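Long-range contacts in multicopper oxidase type 1 (Nitrosomonas europaea, PDB 3G5W), which binds copper ions and probably acts as a laccase-like multicopper oxidase built from two cupredoxin domains: residues L247-D252 against M269-Y274; I188-I193 against V238-D243; Y167-K172 against D294-E299. One frame throughout, in Å; residues are numbered along the deposited sequence.

Contact 1: residues L247-D252 against M269-Y274; sequences LWMIHD and MTTIEY. With C2O (Cu-O-Cu linkage), chain P.
The carbonyl oxygen of Trp248 takes the N-H of Ile272, with Trp248 O to Ile272 N at 2.7 Å, and the CA-H of Thr271 comes close to the same oxygen. The bond is one of four that pair 247-252 with 269-274 as antiparallel strands in one sheet of the second cupredoxin domain. Trp248 with Ile272 and Ile250 with Thr270 are hydrogen-bonded pairs; Leu247 with Glu273, Met249 with Thr271 and His251 with Met269 are non-hydrogen-bonded.

Trp248, Ile250, Thr270 and Ile272 share one face. There the side chains of Ile250 and Thr270 lie side by side, pointing the same way, with Ile250 CG2 to Thr270 CG2 at 3.5 Å. Past Ile272, the Tyr274 ring brings its CE2 rim to Trp248 NE1 at 3.6 Å. The two rings meet rim to rim with planes at 74°, while the indole N-H bonds to Asn244 O. On the opposite face Met249 bends at chi2 and chi3, which sets its SD beside Thr271 CG2 at 3.6 Å and its CE close against Met269 CG.

This face also carries His251, which reaches the copper cluster between subunits. His205 and His105 of a second subunit bind the same copper. His251 CG sits between its backbone N and carbonyl carbon (chi1 66°), and the ring leads away from the partner strand. Its ND1 bonds to Asp252 O, and its NE2 binds copper CU2 at 2.0 Å.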
loop_
_atom_site.group_PDB
_atom_site.type_symbol
_atom_site.label_atom_id
_atom_site.label_comp_id
_atom_site.label_asym_id
_atom_site.label_seq_id
_atom_site.Cartn_x
_atom_site.Cartn_y
_atom_site.Cartn_z
ATOM N N LEU A 247 -15.542 -23.021 -9.913
ATOM C CA LEU A 247 -15.137 -22.843 -8.524
ATOM C C LEU A 247 -13.931 -21.914 -8.540
ATOM O O LEU A 247 -12.922 -22.205 -9.200
ATOM C CB LEU A 247 -14.812 -24.194 -7.864
ATOM C CG LEU A 247 -15.951 -25.230 -7.845
ATOM C CD1 LEU A 247 -15.496 -26.541 -7.232
ATOM C CD2 LEU A 247 -17.199 -24.706 -7.117
ATOM N N TRP A 248 -14.048 -20.791 -7.834
ATOM C CA TRP A 248 -13.119 -19.674 -7.996
ATOM C C TRP A 248 -12.568 -19.171 -6.673
ATOM O O TRP A 248 -13.327 -18.838 -5.763
ATOM C CB TRP A 248 -13.821 -18.513 -8.694
ATOM C CG TRP A 248 -14.446 -18.865 -10.008
ATOM C CD1 TRP A 248 -15.780 -19.014 -10.271
ATOM C CD2 TRP A 248 -13.762 -19.123 -11.234
ATOM N NE1 TRP A 248 -15.968 -19.331 -11.599
ATOM C CE2 TRP A 248 -14.744 -19.401 -12.213
ATOM C CE3 TRP A 248 -12.408 -19.128 -11.608
ATOM C CZ2 TRP A 248 -14.416 -19.700 -13.542
ATOM C CZ3 TRP A 248 -12.083 -19.422 -12.934
ATOM C CH2 TRP A 248 -13.085 -19.693 -13.885
ATOM N N MET A 249 -11.247 -19.098 -6.577
ATOM C CA MET A 249 -10.606 -18.568 -5.379
ATOM C C MET A 249 -10.802 -17.068 -5.270
ATOM O O MET A 249 -10.774 -16.347 -6.269
ATOM C CB MET A 249 -9.103 -18.853 -5.384
ATOM C CG MET A 249 -8.713 -20.314 -5.400
ATOM S SD MET A 249 -9.430 -21.353 -4.099
ATOM C CE MET A 249 -8.946 -20.477 -2.622
ATOM N N ILE A 250 -11.021 -16.613 -4.045
ATOM C CA ILE A 250 -10.803 -15.221 -3.684
ATOM C C ILE A 250 -9.903 -15.226 -2.451
ATOM O O ILE A 250 -10.171 -15.941 -1.485
ATOM C CB ILE A 250 -12.125 -14.427 -3.473
ATOM C CG1 ILE A 250 -11.892 -13.196 -2.588
ATOM C CG2 ILE A 250 -13.225 -15.310 -2.901
ATOM C CD1 ILE A 250 -13.023 -12.202 -2.653
ATOM N N HIS A 251 -8.811 -14.467 -2.510
ATOM C CA HIS A 251 -7.800 -14.507 -1.459
ATOM C C HIS A 251 -6.915 -13.267 -1.458
ATOM O O HIS A 251 -6.817 -12.555 -2.460
ATOM C CB HIS A 251 -6.924 -15.764 -1.602
ATOM C CG HIS A 251 -6.080 -15.778 -2.839
ATOM N ND1 HIS A 251 -4.762 -15.377 -2.843
ATOM C CD2 HIS A 251 -6.370 -16.127 -4.116
ATOM C CE1 HIS A 251 -4.271 -15.491 -4.066
ATOM N NE2 HIS A 251 -5.225 -15.940 -4.858
ATOM N N ASP A 252 -6.273 -13.030 -0.318
ATOM C CA ASP A 252 -5.253 -12.009 -0.209
ATOM C C ASP A 252 -4.058 -12.491 -1.019
ATOM O O ASP A 252 -3.611 -13.640 -0.867
ATOM C CB ASP A 252 -4.865 -11.816 1.259
ATOM C CG ASP A 252 -4.099 -10.533 1.500
ATOM O OD1 ASP A 252 -3.463 -10.001 0.558
ATOM O OD2 ASP A 252 -4.124 -10.059 2.648
ATOM N N MET A 269 -8.804 -16.200 2.750
ATOM C CA MET A 269 -9.067 -17.039 1.592
ATOM C C MET A 269 -10.471 -17.645 1.685
ATOM O O MET A 269 -10.888 -18.108 2.751
ATOM C CB MET A 269 -7.990 -18.131 1.536
ATOM C CG MET A 269 -8.144 -19.181 0.471
ATOM S SD MET A 269 -6.546 -19.806 -0.111
ATOM C CE MET A 269 -5.774 -20.425 1.388
ATOM N N THR A 270 -11.200 -17.610 0.572
ATOM C CA THR A 270 -12.419 -18.409 0.418
ATOM C C THR A 270 -12.611 -18.776 -1.062
ATOM O O THR A 270 -11.704 -18.569 -1.880
ATOM C CB THR A 270 -13.686 -17.745 1.061
ATOM O OG1 THR A 270 -14.765 -18.690 1.081
ATOM C CG2 THR A 270 -14.137 -16.488 0.316
ATOM N N THR A 271 -13.763 -19.350 -1.398
ATOM C CA THR A 271 -14.093 -19.635 -2.793
ATOM C C THR A 271 -15.452 -19.067 -3.169
ATOM O O THR A 271 -16.293 -18.813 -2.299
ATOM C CB THR A 271 -14.090 -21.156 -3.104
ATOM O OG1 THR A 271 -15.154 -21.795 -2.388
ATOM C CG2 THR A 271 -12.769 -21.790 -2.711
ATOM N N ILE A 272 -15.652 -18.872 -4.468
ATOM C CA ILE A 272 -16.966 -18.619 -5.044
ATOM C C ILE A 272 -17.431 -19.921 -5.701
ATOM O O ILE A 272 -16.727 -20.465 -6.553
ATOM C CB ILE A 272 -16.913 -17.500 -6.113
ATOM C CG1 ILE A 272 -16.549 -16.150 -5.476
ATOM C CG2 ILE A 272 -18.241 -17.416 -6.885
ATOM C CD1 ILE A 272 -16.055 -15.112 -6.484
ATOM N N GLU A 273 -18.601 -20.411 -5.293
ATOM C CA GLU A 273 -19.189 -21.651 -5.836
ATOM C C GLU A 273 -20.444 -21.356 -6.659
ATOM O O GLU A 273 -21.426 -20.835 -6.127
ATOM C CB GLU A 273 -19.575 -22.609 -4.697
ATOM C CG GLU A 273 -18.430 -23.088 -3.810
ATOM C CD GLU A 273 -18.895 -23.910 -2.612
ATOM O OE1 GLU A 273 -18.035 -24.552 -1.963
ATOM O OE2 GLU A 273 -20.112 -23.919 -2.302
ATOM N N TYR A 274 -20.421 -21.689 -7.951
ATOM C CA TYR A 274 -21.626 -21.601 -8.780
ATOM C C TYR A 274 -22.444 -22.880 -8.662
ATOM O O TYR A 274 -21.896 -23.985 -8.726
ATOM C CB TYR A 274 -21.275 -21.431 -10.243
ATOM C CG TYR A 274 -20.856 -20.058 -10.690
ATOM C CD1 TYR A 274 -21.658 -19.337 -11.572
ATOM C CD2 TYR A 274 -19.636 -19.501 -10.290
ATOM C CE1 TYR A 274 -21.279 -18.102 -12.030
ATOM C CE2 TYR A 274 -19.245 -18.249 -10.748
ATOM C CZ TYR A 274 -20.077 -17.564 -11.620
ATOM O OH TYR A 274 -19.731 -16.341 -12.113
HETATM CU CU2 C2O P . -5.134 -17.052 -6.559
HETATM CU CU3 C2O P . -1.624 -14.356 -8.932
HETATM O O1 C2O P . -3.340 -15.885 -7.542
#

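Contact 2: residues I188-I193 against V238-D243; sequences IRLRLI and VILNMD
In the sheet of the second cupredoxin domain that holds strands 187-194 and 235-241, these two run antiparallel as neighbours. Ile188 with Leu240 and Leu190 with Val238 are hydrogen-bonded pairs, and Arg189 with Ile239 between them is non-hydrogen-bonded. Leu190 N to Val238 O, at 2.8 Å, is the shortest of the four backbone bonds.

On one face the residues of both segments are apolar. Leu240 CD1 touches both Leu190 CD1, at 3.7 Å, and Ile188 CD1, at 3.8 Å. The Ile188 side chain crosses that of Met242 at about a right angle, with Ile188 CG1 to Met242 CE at 3.9 Å. Met242 is the centre of an inverse gamma turn. Leu192 CD1 rests on Val238 CG2.

The other face carries Arg189, whose CG packs on Ile239 CD1. Its extended chain takes the guanidinium to Asp237 and Glu132 in salt bridges. Arg191 NH2 lies over the centre of that guanidinium, 3.3 Å above its plane, and Arg191 in turn pairs with Asp138.

Strand 137-146 bonds to the other edge of 188-193, and strand 209-214 flanks 238-241. Ile180 and Val182 of strand 180-182, in another sheet, cover the apolar face.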
loop_
_atom_site.group_PDB
_atom_site.type_symbol
_atom_site.label_atom_id
_atom_site.label_comp_id
_atom_site.label_asym_id
_atom_site.label_seq_id
_atom_site.Cartn_x
_atom_site.Cartn_y
_atom_site.Cartn_z
ATOM N N ILE A 188 -22.788 -9.671 -7.589
ATOM C CA ILE A 188 -22.481 -9.548 -6.162
ATOM C C ILE A 188 -21.695 -8.282 -5.845
ATOM O O ILE A 188 -20.917 -7.786 -6.661
ATOM C CB ILE A 188 -21.811 -10.823 -5.556
ATOM C CG1 ILE A 188 -20.374 -11.007 -6.062
ATOM C CG2 ILE A 188 -22.676 -12.071 -5.822
ATOM C CD1 ILE A 188 -19.668 -12.254 -5.517
ATOM N N ARG A 189 -21.936 -7.766 -4.649
ATOM C CA ARG A 189 -21.237 -6.612 -4.135
ATOM C C ARG A 189 -20.453 -7.091 -2.924
ATOM O O ARG A 189 -21.045 -7.534 -1.945
ATOM C CB ARG A 189 -22.257 -5.553 -3.741
ATOM C CG ARG A 189 -21.685 -4.254 -3.203
ATOM C CD ARG A 189 -22.828 -3.275 -2.930
ATOM N NE ARG A 189 -22.337 -1.982 -2.463
ATOM C CZ ARG A 189 -23.014 -0.838 -2.558
ATOM N NH1 ARG A 189 -22.475 0.289 -2.109
ATOM N NH2 ARG A 189 -24.222 -0.812 -3.113
ATOM N N LEU A 190 -19.126 -7.047 -3.019
ATOM C CA LEU A 190 -18.266 -7.346 -1.883
ATOM C C LEU A 190 -17.840 -6.053 -1.202
ATOM O O LEU A 190 -17.133 -5.224 -1.788
ATOM C CB LEU A 190 -17.030 -8.142 -2.311
ATOM C CG LEU A 190 -17.193 -9.372 -3.209
ATOM C CD1 LEU A 190 -15.812 -9.929 -3.567
ATOM C CD2 LEU A 190 -18.067 -10.441 -2.562
ATOM N N ARG A 191 -18.275 -5.884 0.038
ATOM C CA ARG A 191 -17.924 -4.697 0.808
ATOM C C ARG A 191 -16.689 -5.028 1.652
ATOM O O ARG A 191 -16.793 -5.673 2.700
ATOM C CB ARG A 191 -19.113 -4.250 1.664
ATOM C CG ARG A 191 -20.394 -3.963 0.854
ATOM C CD ARG A 191 -21.552 -3.572 1.772
ATOM N NE ARG A 191 -22.794 -3.283 1.044
ATOM C CZ ARG A 191 -23.321 -2.071 0.892
ATOM N NH1 ARG A 191 -22.719 -0.996 1.395
ATOM N NH2 ARG A 191 -24.469 -1.931 0.232
ATOM N N LEU A 192 -15.516 -4.623 1.161
ATOM C CA LEU A 192 -14.251 -4.944 1.815
ATOM C C LEU A 192 -13.922 -3.857 2.821
ATOM O O LEU A 192 -13.933 -2.675 2.485
ATOM C CB LEU A 192 -13.112 -5.056 0.783
ATOM C CG LEU A 192 -13.302 -5.953 -0.451
ATOM C CD1 LEU A 192 -12.062 -5.898 -1.341
ATOM C CD2 LEU A 192 -13.635 -7.392 -0.058
ATOM N N ILE A 193 -13.635 -4.259 4.057
ATOM C CA ILE A 193 -13.301 -3.313 5.118
ATOM C C ILE A 193 -11.930 -3.663 5.693
ATOM O O ILE A 193 -11.704 -4.789 6.128
ATOM C CB ILE A 193 -14.393 -3.265 6.234
ATOM C CG1 ILE A 193 -15.786 -3.017 5.614
ATOM C CG2 ILE A 193 -14.048 -2.176 7.268
ATOM C CD1 ILE A 193 -16.972 -3.157 6.581
ATOM N N VAL A 238 -16.637 -3.766 -4.198
ATOM C CA VAL A 238 -16.273 -4.394 -5.458
ATOM C C VAL A 238 -17.493 -5.115 -6.004
ATOM O O VAL A 238 -18.068 -5.974 -5.326
ATOM C CB VAL A 238 -15.102 -5.386 -5.283
ATOM C CG1 VAL A 238 -14.696 -5.988 -6.628
ATOM C CG2 VAL A 238 -13.903 -4.690 -4.636
ATOM N N ILE A 239 -17.890 -4.749 -7.218
ATOM C CA ILE A 239 -19.022 -5.397 -7.875
ATOM C C ILE A 239 -18.530 -6.400 -8.930
ATOM O O ILE A 239 -17.667 -6.079 -9.754
ATOM C CB ILE A 239 -20.051 -4.358 -8.419
ATOM C CG1 ILE A 239 -20.970 -3.910 -7.277
ATOM C CG2 ILE A 239 -20.944 -4.972 -9.510
ATOM C CD1 ILE A 239 -20.756 -2.518 -6.785
ATOM N N LEU A 240 -19.051 -7.622 -8.861
ATOM C CA LEU A 240 -18.657 -8.691 -9.766
ATOM C C LEU A 240 -19.887 -9.256 -10.470
ATOM O O LEU A 240 -20.866 -9.632 -9.814
ATOM C CB LEU A 240 -17.949 -9.819 -8.991
ATOM C CG LEU A 240 -16.723 -9.587 -8.099
ATOM C CD1 LEU A 240 -16.540 -10.779 -7.146
ATOM C CD2 LEU A 240 -15.475 -9.418 -8.923
ATOM N N ASN A 241 -19.841 -9.311 -11.798
ATOM C CA ASN A 241 -20.901 -9.957 -12.574
ATOM C C ASN A 241 -20.609 -11.449 -12.615
ATOM O O ASN A 241 -19.535 -11.862 -13.061
ATOM C CB ASN A 241 -20.994 -9.384 -13.999
ATOM C CG ASN A 241 -21.355 -7.902 -14.025
ATOM O OD1 ASN A 241 -22.115 -7.409 -13.186
ATOM N ND2 ASN A 241 -20.804 -7.179 -15.002
ATOM N N MET A 242 -21.551 -12.254 -12.122
ATOM C CA MET A 242 -21.351 -13.700 -12.029
ATOM C C MET A 242 -21.745 -14.384 -13.338
ATOM O O MET A 242 -22.813 -14.988 -13.428
ATOM C CB MET A 242 -22.135 -14.302 -10.851
ATOM C CG MET A 242 -21.714 -13.839 -9.446
ATOM S SD MET A 242 -19.971 -14.150 -9.018
ATOM C CE MET A 242 -19.312 -12.579 -9.449
ATOM N N ASP A 243 -20.872 -14.293 -14.341
ATOM C CA ASP A 243 -21.187 -14.782 -15.685
ATOM C C ASP A 243 -20.309 -15.955 -16.136
ATOM O O ASP A 243 -20.243 -16.265 -17.324
ATOM C CB ASP A 243 -21.059 -13.633 -16.688
ATOM C CG ASP A 243 -19.643 -13.057 -16.750
ATOM O OD1 ASP A 243 -19.449 -12.067 -17.486
ATOM O OD2 ASP A 243 -18.723 -13.580 -16.072
#

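Contact 3: residues Y167-K172 against D294-E299; sequences YTINAK and DFYYEE
Asn170 CG stands anti to its carbonyl carbon, beside the backbone N (chi1 -59°), and Phe295 CG stands anti to its backbone N (chi1 178°). The first torsion carries the Asn170 amide to the backbone of 294-299, and the second sends the Phe295 ring back to the turn at 169-172. Asn170 ND2 bonds to Phe295 O at 2.9 Å. The N-H meets a lone pair in the carbonyl plane, and the oxygen lies in the amide plane. A second bond from ND2 goes to Ile140 O, and Asn170 OD1 takes Met142 N. Both ends of the amide are thus held, which fixes its flip.

Strand 166-169 is an edge strand of a cupredoxin sheet. Asn170 and Ala171 fill the corner of the type I' turn that follows it, and a type I turn, Asp294 to Tyr297, faces it. The Phe295 ring brings CZ to Ile169 O at 3.3 Å, and Lys172 CG meets the edge of that ring at CE2, 3.5 Å away. Replacing Asn170 with an alanine would probably leave Phe295 O, Ile140 O and Met142 N without their amide partner and remove the one hydrogen bond between the two turns.

Ile169 CG2 touches the edge of the Tyr296 ring at CE1, at 3.8 Å. Phe295 CD1 lies over one face of that ring, offset toward the rim. Tyr296 OH bonds to Gln178 O.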
loop_
_atom_site.group_PDB
_atom_site.type_symbol
_atom_site.label_atom_id
_atom_site.label_comp_id
_atom_site.label_asym_id
_atom_site.label_seq_id
_atom_site.Cartn_x
_atom_site.Cartn_y
_atom_site.Cartn_z
ATOM N N TYR A 167 -4.621 -14.429 10.062
ATOM C CA TYR A 167 -5.288 -13.465 9.188
ATOM C C TYR A 167 -6.703 -13.958 8.917
ATOM O O TYR A 167 -6.902 -15.126 8.606
ATOM C CB TYR A 167 -4.478 -13.295 7.890
ATOM C CG TYR A 167 -3.029 -13.050 8.208
ATOM C CD1 TYR A 167 -2.569 -11.761 8.490
ATOM C CD2 TYR A 167 -2.130 -14.113 8.316
ATOM C CE1 TYR A 167 -1.236 -11.532 8.836
ATOM C CE2 TYR A 167 -0.797 -13.892 8.659
ATOM C CZ TYR A 167 -0.363 -12.597 8.911
ATOM O OH TYR A 167 0.949 -12.362 9.252
ATOM N N THR A 168 -7.682 -13.070 9.050
ATOM C CA THR A 168 -9.082 -13.503 9.034
ATOM C C THR A 168 -9.989 -12.668 8.123
ATOM O O THR A 168 -9.722 -11.494 7.883
ATOM C CB THR A 168 -9.699 -13.527 10.470
ATOM O OG1 THR A 168 -9.698 -12.208 11.026
ATOM C CG2 THR A 168 -8.937 -14.485 11.411
ATOM N N ILE A 169 -11.034 -13.307 7.599
ATOM C CA ILE A 169 -12.214 -12.611 7.064
ATOM C C ILE A 169 -13.320 -12.828 8.095
ATOM O O ILE A 169 -13.659 -13.976 8.406
ATOM C CB ILE A 169 -12.713 -13.189 5.712
ATOM C CG1 ILE A 169 -11.599 -13.205 4.655
ATOM C CG2 ILE A 169 -13.933 -12.383 5.207
ATOM C CD1 ILE A 169 -11.959 -13.973 3.370
ATOM N N ASN A 170 -13.855 -11.735 8.642
ATOM C CA ASN A 170 -14.888 -11.808 9.699
ATOM C C ASN A 170 -14.493 -12.759 10.835
ATOM O O ASN A 170 -15.291 -13.597 11.284
ATOM C CB ASN A 170 -16.255 -12.165 9.112
ATOM C CG ASN A 170 -16.715 -11.162 8.063
ATOM O OD1 ASN A 170 -16.186 -10.053 7.983
ATOM N ND2 ASN A 170 -17.696 -11.553 7.247
ATOM N N ALA A 171 -13.239 -12.629 11.264
ATOM C CA ALA A 171 -12.701 -13.362 12.419
ATOM C C ALA A 171 -12.553 -14.879 12.250
ATOM O O ALA A 171 -12.383 -15.585 13.247
ATOM C CB ALA A 171 -13.490 -13.033 13.698
ATOM N N LYS A 172 -12.611 -15.373 11.008
ATOM C CA LYS A 172 -12.195 -16.754 10.709
ATOM C C LYS A 172 -11.099 -16.828 9.653
ATOM O O LYS A 172 -11.079 -16.041 8.709
ATOM C CB LYS A 172 -13.372 -17.632 10.268
ATOM C CG LYS A 172 -14.533 -17.708 11.260
ATOM C CD LYS A 172 -14.107 -18.236 12.632
ATOM C CE LYS A 172 -14.233 -19.737 12.741
ATOM N NZ LYS A 172 -14.637 -20.099 14.145
ATOM N N ASP A 294 -25.182 -16.561 6.350
ATOM C CA ASP A 294 -25.000 -15.278 7.044
ATOM C C ASP A 294 -23.586 -15.000 7.596
ATOM O O ASP A 294 -23.413 -14.095 8.421
ATOM C CB ASP A 294 -26.052 -15.099 8.152
ATOM C CG ASP A 294 -26.548 -13.663 8.270
ATOM O OD1 ASP A 294 -26.412 -12.893 7.298
ATOM O OD2 ASP A 294 -27.097 -13.313 9.335
ATOM N N PHE A 295 -22.584 -15.754 7.136
ATOM C CA PHE A 295 -21.196 -15.531 7.552
ATOM C C PHE A 295 -20.616 -14.209 7.011
ATOM O O PHE A 295 -19.619 -13.689 7.536
ATOM C CB PHE A 295 -20.302 -16.718 7.162
ATOM C CG PHE A 295 -18.853 -16.518 7.524
ATOM C CD1 PHE A 295 -17.922 -16.136 6.551
ATOM C CD2 PHE A 295 -18.425 -16.668 8.840
ATOM C CE1 PHE A 295 -16.588 -15.923 6.879
ATOM C CE2 PHE A 295 -17.092 -16.456 9.183
ATOM C CZ PHE A 295 -16.169 -16.077 8.198
ATOM N N TYR A 296 -21.240 -13.676 5.960
ATOM C CA TYR A 296 -20.874 -12.355 5.431
ATOM C C TYR A 296 -22.024 -11.373 5.635
ATOM O O TYR A 296 -22.095 -10.334 4.977
ATOM C CB TYR A 296 -20.468 -12.446 3.944
ATOM C CG TYR A 296 -19.361 -13.443 3.702
ATOM C CD1 TYR A 296 -18.032 -13.114 3.974
ATOM C CD2 TYR A 296 -19.638 -14.722 3.219
ATOM C CE1 TYR A 296 -17.007 -14.029 3.779
ATOM C CE2 TYR A 296 -18.617 -15.648 3.021
ATOM C CZ TYR A 296 -17.305 -15.288 3.303
ATOM O OH TYR A 296 -16.286 -16.180 3.118
ATOM N N TYR A 297 -22.915 -11.704 6.574
ATOM C CA TYR A 297 -24.127 -10.926 6.833
ATOM C C TYR A 297 -25.019 -10.836 5.593
ATOM O O TYR A 297 -25.855 -9.941 5.496
ATOM C CB TYR A 297 -23.799 -9.509 7.336
ATOM C CG TYR A 297 -23.545 -9.388 8.822
ATOM C CD1 TYR A 297 -24.469 -9.878 9.755
ATOM C CD2 TYR A 297 -22.404 -8.763 9.296
ATOM C CE1 TYR A 297 -24.243 -9.750 11.129
ATOM C CE2 TYR A 297 -22.162 -8.628 10.671
ATOM C CZ TYR A 297 -23.089 -9.126 11.577
ATOM O OH TYR A 297 -22.858 -9.004 12.931
ATOM N N GLU A 298 -24.850 -11.771 4.658
ATOM C CA GLU A 298 -25.581 -11.719 3.393
ATOM C C GLU A 298 -27.081 -11.992 3.566
ATOM O O GLU A 298 -27.891 -11.521 2.765
ATOM C CB GLU A 298 -24.949 -12.654 2.343
ATOM C CG GLU A 298 -25.304 -14.129 2.472
ATOM C CD GLU A 298 -24.446 -14.898 3.481
ATOM O OE1 GLU A 298 -24.671 -16.119 3.610
ATOM O OE2 GLU A 298 -23.556 -14.303 4.136
ATOM N N GLU A 299 -27.447 -12.751 4.601
ATOM C CA GLU A 299 -28.868 -12.974 4.907
ATOM C C GLU A 299 -29.453 -11.837 5.749
ATOM O O GLU A 299 -30.577 -11.397 5.500
ATOM C CB GLU A 299 -29.098 -14.328 5.585
ATOM C CG GLU A 299 -28.653 -15.554 4.756
ATOM C CD GLU A 299 -29.338 -15.633 3.391
ATOM O OE1 GLU A 299 -28.632 -15.850 2.378
ATOM O OE2 GLU A 299 -30.575 -15.472 3.325
#

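Overall arrangement
All three contacts belong to the second cupredoxin domain or reach it. Contacts 1 and 2 lie in two different sheets, with centres about 12 Å apart. Ile250 CD1 touches Leu190 CD1 at 3.7 Å where these sheets face each other as the beta sandwich of the domain. The copper ligand His251 is on the face of its sheet turned away from that packing. Along the chain, contact 2 closes before contact 1 opens, and strand 235-241 leads directly to 247-252. Contact 3 encloses both. Its centre lies about 14 Å from that of contact 1 and about 15 Å from that of contact 2. Its strand 166-169 is in the same sheet as contact 2, while 294-299 is a loop. It touches contact 1 through Tyr296 and Ile169.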